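Local coordinates for protein probable uracil-DNA glycosylase (Acanthamoeba polyphaga mimivirus, PDB 5X55) that is a probable viral uracil-DNA glycosylase, a member of the uracil-DNA glycosylase superfamily built around a short parallel beta sheet flanked by helices, at residues I183-L188 / Q249-I254; V293-H298 / S317-Y322. All coordinates share one frame; numbering follows the deposited sequence.

How the contacts relate
From the N terminus, the chain enters the parallel sheet on strand 185-189, runs through helices 219-230 and 244-248, and returns as strand 251-255 alongside the first; contact 1 closes that 60-residue excursion. Contact 2 opens only afterwards, so the two follow in series. After helix 273-286 the chain lays strand 291-295 against the other side of 185-189, passes through helix 297-303 and strand 312-316, and comes back at 317-322 to meet the end of 291-295. The contacts join within the sheet: Val186 O probably accepts a hydrogen bond from Val293 N, and Ile187 packs on Trp295. Together they tie an outermost strand, 251-255, to the loop beyond the other outermost strand, 312-316.

Contact 1 of 2, residues I183-L188 / Q249-I254; sequences IKVVIL and QGTFMI
Gly250 O takes two consecutive backbone donors, Lys184 N at 2.9 Å and Val185 N at 3.3 Å, just where the parallel pairing of the uracil-DNA glycosylase sheet begins. The Lys184 donor sits on a lone pair in the carbonyl plane, while Val185 N comes in tilted 21° from it. Gly250, at positive phi, ends helix 244-248 in a Schellman motif and leads straight into edge strand 251-255. From there the ladder continues as Phe252 N to Val185 O and Ile187 N to Phe252 O, the latter donor lying above the carbonyl plane rather than on a lone pair.

On the face with Val186 and Phe252, helices 173-177 and 273-286 pack over the sheet. Phe252 extends its ring with CG anti to the backbone N (chi1 -171°), putting it under Ile183, while Ile254 CG2 lies over the opposite face and Val186 CG1 meets the edge 4.1 Å from Phe252 CD2. On the other face Ile187 CD1 touches Thr251 CG2 at 3.6 Å; Thr251 OG1 turns back to Trp246 O. Over the first face of the ring Ile183 CD1 makes a CH-pi contact, 3.8 Å from the Phe252 ring centroid and 18° off its normal.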
loop_
_atom_site.group_PDB
_atom_site.type_symbol
_atom_site.label_atom_id
_atom_site.label_comp_id
_atom_site.label_asym_id
_atom_site.label_seq_id
_atom_site.Cartn_x
_atom_site.Cartn_y
_atom_site.Cartn_z
ATOM N N ILE A 183 8.666 8.406 -6.100
ATOM C CA ILE A 183 7.568 8.497 -5.154
ATOM C C ILE A 183 7.287 9.959 -4.843
ATOM O O ILE A 183 8.201 10.722 -4.510
ATOM C CB ILE A 183 7.905 7.720 -3.873
ATOM C CG1 ILE A 183 7.888 6.218 -4.156
ATOM C CG2 ILE A 183 6.955 8.096 -2.748
ATOM C CD1 ILE A 183 8.744 5.415 -3.212
ATOM N N LYS A 184 6.014 10.355 -4.936
ATOM C CA LYS A 184 5.566 11.659 -4.450
ATOM C C LYS A 184 4.654 11.586 -3.234
ATOM O O LYS A 184 4.683 12.491 -2.409
ATOM C CB LYS A 184 4.831 12.417 -5.553
ATOM C CG LYS A 184 5.634 12.564 -6.808
ATOM C CD LYS A 184 4.716 12.486 -8.004
ATOM C CE LYS A 184 4.594 13.799 -8.711
ATOM N NZ LYS A 184 4.016 13.575 -10.093
ATOM N N VAL A 185 3.829 10.550 -3.130
ATOM C CA VAL A 185 2.834 10.398 -2.078
ATOM C C VAL A 185 2.895 8.952 -1.629
ATOM O O VAL A 185 3.008 8.048 -2.464
ATOM C CB VAL A 185 1.412 10.746 -2.577
ATOM C CG1 VAL A 185 0.412 10.682 -1.436
ATOM C CG2 VAL A 185 1.388 12.099 -3.249
ATOM N N VAL A 186 2.870 8.736 -0.313
ATOM C CA VAL A 186 2.862 7.404 0.286
ATOM C C VAL A 186 1.517 7.242 0.974
ATOM O O VAL A 186 1.199 8.008 1.894
ATOM C CB VAL A 186 4.008 7.221 1.292
ATOM C CG1 VAL A 186 3.916 5.838 1.944
ATOM C CG2 VAL A 186 5.369 7.446 0.622
ATOM N N ILE A 187 0.718 6.276 0.518
ATOM C CA ILE A 187 -0.577 5.957 1.127
ATOM C C ILE A 187 -0.502 4.547 1.709
ATOM O O ILE A 187 -0.503 3.552 0.969
ATOM C CB ILE A 187 -1.743 6.078 0.133
ATOM C CG1 ILE A 187 -1.645 7.386 -0.665
ATOM C CG2 ILE A 187 -3.089 5.992 0.885
ATOM C CD1 ILE A 187 -2.895 7.734 -1.428
ATOM N N LEU A 188 -0.481 4.454 3.030
ATOM C CA LEU A 188 -0.405 3.162 3.699
ATOM C C LEU A 188 -1.778 2.524 3.872
ATOM O O LEU A 188 -2.720 3.161 4.352
ATOM C CB LEU A 188 0.254 3.319 5.053
ATOM C CG LEU A 188 1.742 3.534 4.855
ATOM C CD1 LEU A 188 2.267 4.280 6.055
ATOM C CD2 LEU A 188 2.423 2.182 4.668
ATOM N N GLN A 249 1.765 7.449 -11.577
ATOM C CA GLN A 249 2.086 8.865 -11.433
ATOM C C GLN A 249 2.754 9.193 -10.103
ATOM O O GLN A 249 2.850 10.372 -9.742
ATOM C CB GLN A 249 0.825 9.721 -11.596
ATOM C CG GLN A 249 0.133 9.603 -12.981
ATOM C CD GLN A 249 -1.177 10.367 -13.031
ATOM O OE1 GLN A 249 -1.196 11.599 -13.088
ATOM N NE2 GLN A 249 -2.283 9.638 -12.954
ATOM N N GLY A 250 3.214 8.191 -9.364
ATOM C CA GLY A 250 3.972 8.431 -8.159
ATOM C C GLY A 250 3.221 8.293 -6.850
ATOM O O GLY A 250 3.743 8.724 -5.818
ATOM N N THR A 251 2.029 7.695 -6.847
ATOM C CA THR A 251 1.321 7.407 -5.606
ATOM C C THR A 251 1.768 6.030 -5.105
ATOM O O THR A 251 1.397 4.998 -5.678
ATOM C CB THR A 251 -0.193 7.473 -5.801
ATOM O OG1 THR A 251 -0.518 8.597 -6.626
ATOM C CG2 THR A 251 -0.876 7.659 -4.444
ATOM N N PHE A 252 2.553 6.015 -4.026
ATOM C CA PHE A 252 3.165 4.790 -3.496
ATOM C C PHE A 252 2.199 4.165 -2.493
ATOM O O PHE A 252 2.233 4.449 -1.297
ATOM C CB PHE A 252 4.511 5.117 -2.856
ATOM C CG PHE A 252 5.339 3.913 -2.462
ATOM C CD1 PHE A 252 5.933 3.110 -3.428
ATOM C CD2 PHE A 252 5.584 3.633 -1.126
ATOM C CE1 PHE A 252 6.728 2.030 -3.076
ATOM C CE2 PHE A 252 6.382 2.547 -0.762
ATOM C CZ PHE A 252 6.955 1.740 -1.745
ATOM N N MET A 253 1.335 3.296 -2.985
ATOM C CA MET A 253 0.234 2.750 -2.197
ATOM C C MET A 253 0.602 1.327 -1.821
ATOM O O MET A 253 0.434 0.406 -2.620
ATOM C CB MET A 253 -1.073 2.789 -2.984
ATOM C CG MET A 253 -1.413 4.158 -3.587
ATOM S SD MET A 253 -3.036 4.148 -4.400
ATOM C CE MET A 253 -4.083 3.984 -2.940
ATOM N N ILE A 254 1.088 1.146 -0.594
ATOM C CA ILE A 254 1.472 -0.162 -0.083
ATOM C C ILE A 254 0.672 -0.468 1.182
ATOM O O ILE A 254 0.131 0.421 1.842
ATOM C CB ILE A 254 2.982 -0.236 0.219
ATOM C CG1 ILE A 254 3.355 0.835 1.246
ATOM C CG2 ILE A 254 3.803 -0.069 -1.038
ATOM C CD1 ILE A 254 4.694 0.616 1.898
#

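Contact 2 of 2, residues V293-H298 / S317-Y322; sequences VAWGAH and SHPSPY
Trp295 and Gly296, at the end of the sheet strand 291-295, lie against Ser317 and the first two residues, His318 and Pro319, of a His-Pro-Ser-Pro loop of the kind that carries the intercalating residue in uracil-DNA glycosylases; Tyr322 comes next, where leucine is usual in relatives. No hydrogen bond joins the two segments.

Apolar packing comes first. Trp295 CB meets Pro319 CD at 3.8 Å, the two side chains crossing at about a right angle. The indole turns away from the loop into the interior, where Phe209, Phe345 and His350 meet it edge-to-face and Val293 CG1 lies over one face. The imidazole edge also packs on the strand: with CG anti to the backbone N (chi1 -167°), His318 CD2 lies 3.5 Å from Trp295 O, near the ring plane.

Backbone packing is close around Gly296, the N-cap position of helix 297-303. Its CA is 4.3 Å from His318 CA, and Gly296 N lies 3.6 Å from His318 N without a bond; Gly296 is instead hydrogen-bonded through its backbone to Ser316.

Polar contacts lie within the loop. Ser320 OG accepts from Tyr322 N in an ST turn, and Ser317 OG is held by Ser323 O. The imidazole's own bond fixes its rotation: Ser320 N donates to His318 ND1 at 2.9 Å, tilted 19° from the ring plane.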
loop_
_atom_site.group_PDB
_atom_site.type_symbol
_atom_site.label_atom_id
_atom_site.label_comp_id
_atom_site.label_asym_id
_atom_site.label_seq_id
_atom_site.Cartn_x
_atom_site.Cartn_y
_atom_site.Cartn_z
ATOM N N VAL A 293 0.108 10.183 3.684
ATOM C CA VAL A 293 -1.326 10.224 3.945
ATOM C C VAL A 293 -1.645 9.125 4.946
ATOM O O VAL A 293 -1.430 7.940 4.660
ATOM C CB VAL A 293 -2.129 10.043 2.651
ATOM C CG1 VAL A 293 -3.591 10.031 2.950
ATOM C CG2 VAL A 293 -1.791 11.130 1.679
ATOM N N ALA A 294 -2.146 9.516 6.123
ATOM C CA ALA A 294 -2.417 8.588 7.218
ATOM C C ALA A 294 -3.929 8.463 7.409
ATOM O O ALA A 294 -4.567 9.331 8.012
ATOM C CB ALA A 294 -1.729 9.049 8.504
ATOM N N TRP A 295 -4.504 7.375 6.899
ATOM C CA TRP A 295 -5.921 7.096 7.067
ATOM C C TRP A 295 -6.084 6.023 8.157
ATOM O O TRP A 295 -5.790 4.841 7.931
ATOM C CB TRP A 295 -6.526 6.655 5.741
ATOM C CG TRP A 295 -6.591 7.720 4.647
ATOM C CD1 TRP A 295 -6.654 9.082 4.801
ATOM C CD2 TRP A 295 -6.616 7.475 3.226
ATOM N NE1 TRP A 295 -6.721 9.698 3.557
ATOM C CE2 TRP A 295 -6.698 8.731 2.582
ATOM C CE3 TRP A 295 -6.582 6.312 2.442
ATOM C CZ2 TRP A 295 -6.737 8.857 1.199
ATOM C CZ3 TRP A 295 -6.630 6.440 1.050
ATOM C CH2 TRP A 295 -6.699 7.706 0.449
ATOM N N GLY A 296 -6.563 6.435 9.334
ATOM C CA GLY A 296 -6.709 5.536 10.457
ATOM C C GLY A 296 -5.516 5.571 11.403
ATOM O O GLY A 296 -4.440 6.101 11.105
ATOM N N ALA A 297 -5.723 4.974 12.578
ATOM C CA ALA A 297 -4.762 5.104 13.673
ATOM C C ALA A 297 -3.480 4.322 13.407
ATOM O O ALA A 297 -2.380 4.784 13.737
ATOM C CB ALA A 297 -5.413 4.644 14.980
ATOM N N HIS A 298 -3.601 3.144 12.803
ATOM C CA HIS A 298 -2.430 2.337 12.476
ATOM C C HIS A 298 -1.496 3.054 11.489
ATOM O O HIS A 298 -0.278 3.145 11.709
ATOM C CB HIS A 298 -2.894 0.994 11.906
ATOM C CG HIS A 298 -1.770 0.163 11.394
ATOM N ND1 HIS A 298 -0.909 -0.509 12.234
ATOM C CD2 HIS A 298 -1.306 -0.033 10.137
ATOM C CE1 HIS A 298 0.017 -1.118 11.512
ATOM N NE2 HIS A 298 -0.205 -0.849 10.238
ATOM N N SER A 317 -9.476 9.978 9.763
ATOM C CA SER A 317 -9.938 8.620 9.994
ATOM C C SER A 317 -9.910 7.817 8.690
ATOM O O SER A 317 -9.758 8.351 7.584
ATOM C CB SER A 317 -11.352 8.608 10.581
ATOM O OG SER A 317 -12.335 8.744 9.556
ATOM N N HIS A 318 -10.098 6.511 8.848
ATOM C CA HIS A 318 -10.039 5.575 7.740
ATOM C C HIS A 318 -11.314 5.649 6.895
ATOM O O HIS A 318 -12.408 5.883 7.425
ATOM C CB HIS A 318 -9.857 4.161 8.287
ATOM C CG HIS A 318 -9.476 3.136 7.260
ATOM N ND1 HIS A 318 -10.405 2.489 6.475
ATOM C CD2 HIS A 318 -8.272 2.613 6.924
ATOM C CE1 HIS A 318 -9.792 1.618 5.692
ATOM N NE2 HIS A 318 -8.497 1.680 5.937
ATOM N N PRO A 319 -11.203 5.428 5.583
ATOM C CA PRO A 319 -12.381 5.517 4.707
ATOM C C PRO A 319 -13.326 4.342 4.794
ATOM O O PRO A 319 -14.359 4.366 4.115
ATOM C CB PRO A 319 -11.765 5.583 3.299
ATOM C CG PRO A 319 -10.487 4.862 3.428
ATOM C CD PRO A 319 -9.965 5.273 4.796
ATOM N N SER A 320 -13.011 3.296 5.555
ATOM C CA SER A 320 -13.940 2.183 5.646
ATOM C C SER A 320 -15.281 2.681 6.190
ATOM O O SER A 320 -15.323 3.686 6.903
ATOM C CB SER A 320 -13.381 1.089 6.545
ATOM O OG SER A 320 -13.944 1.177 7.842
ATOM N N PRO A 321 -16.395 2.024 5.842
ATOM C CA PRO A 321 -17.712 2.518 6.301
ATOM C C PRO A 321 -17.857 2.607 7.815
ATOM O O PRO A 321 -18.691 3.386 8.301
ATOM C CB PRO A 321 -18.711 1.508 5.701
ATOM C CG PRO A 321 -17.892 0.408 5.100
ATOM C CD PRO A 321 -16.531 0.982 4.810
ATOM N N TYR A 322 -17.070 1.853 8.578
ATOM C CA TYR A 322 -17.175 1.922 10.027
ATOM C C TYR A 322 -16.545 3.183 10.612
ATOM O O TYR A 322 -16.844 3.526 11.754
ATOM C CB TYR A 322 -16.562 0.659 10.651
ATOM C CG TYR A 322 -17.498 -0.539 10.565
ATOM C CD1 TYR A 322 -18.868 -0.362 10.583
ATOM C CD2 TYR A 322 -17.022 -1.832 10.449
ATOM C CE1 TYR A 322 -19.750 -1.434 10.493
ATOM C CE2 TYR A 322 -17.896 -2.930 10.367
ATOM C CZ TYR A 322 -19.261 -2.719 10.386
ATOM O OH TYR A 322 -20.142 -3.775 10.299
#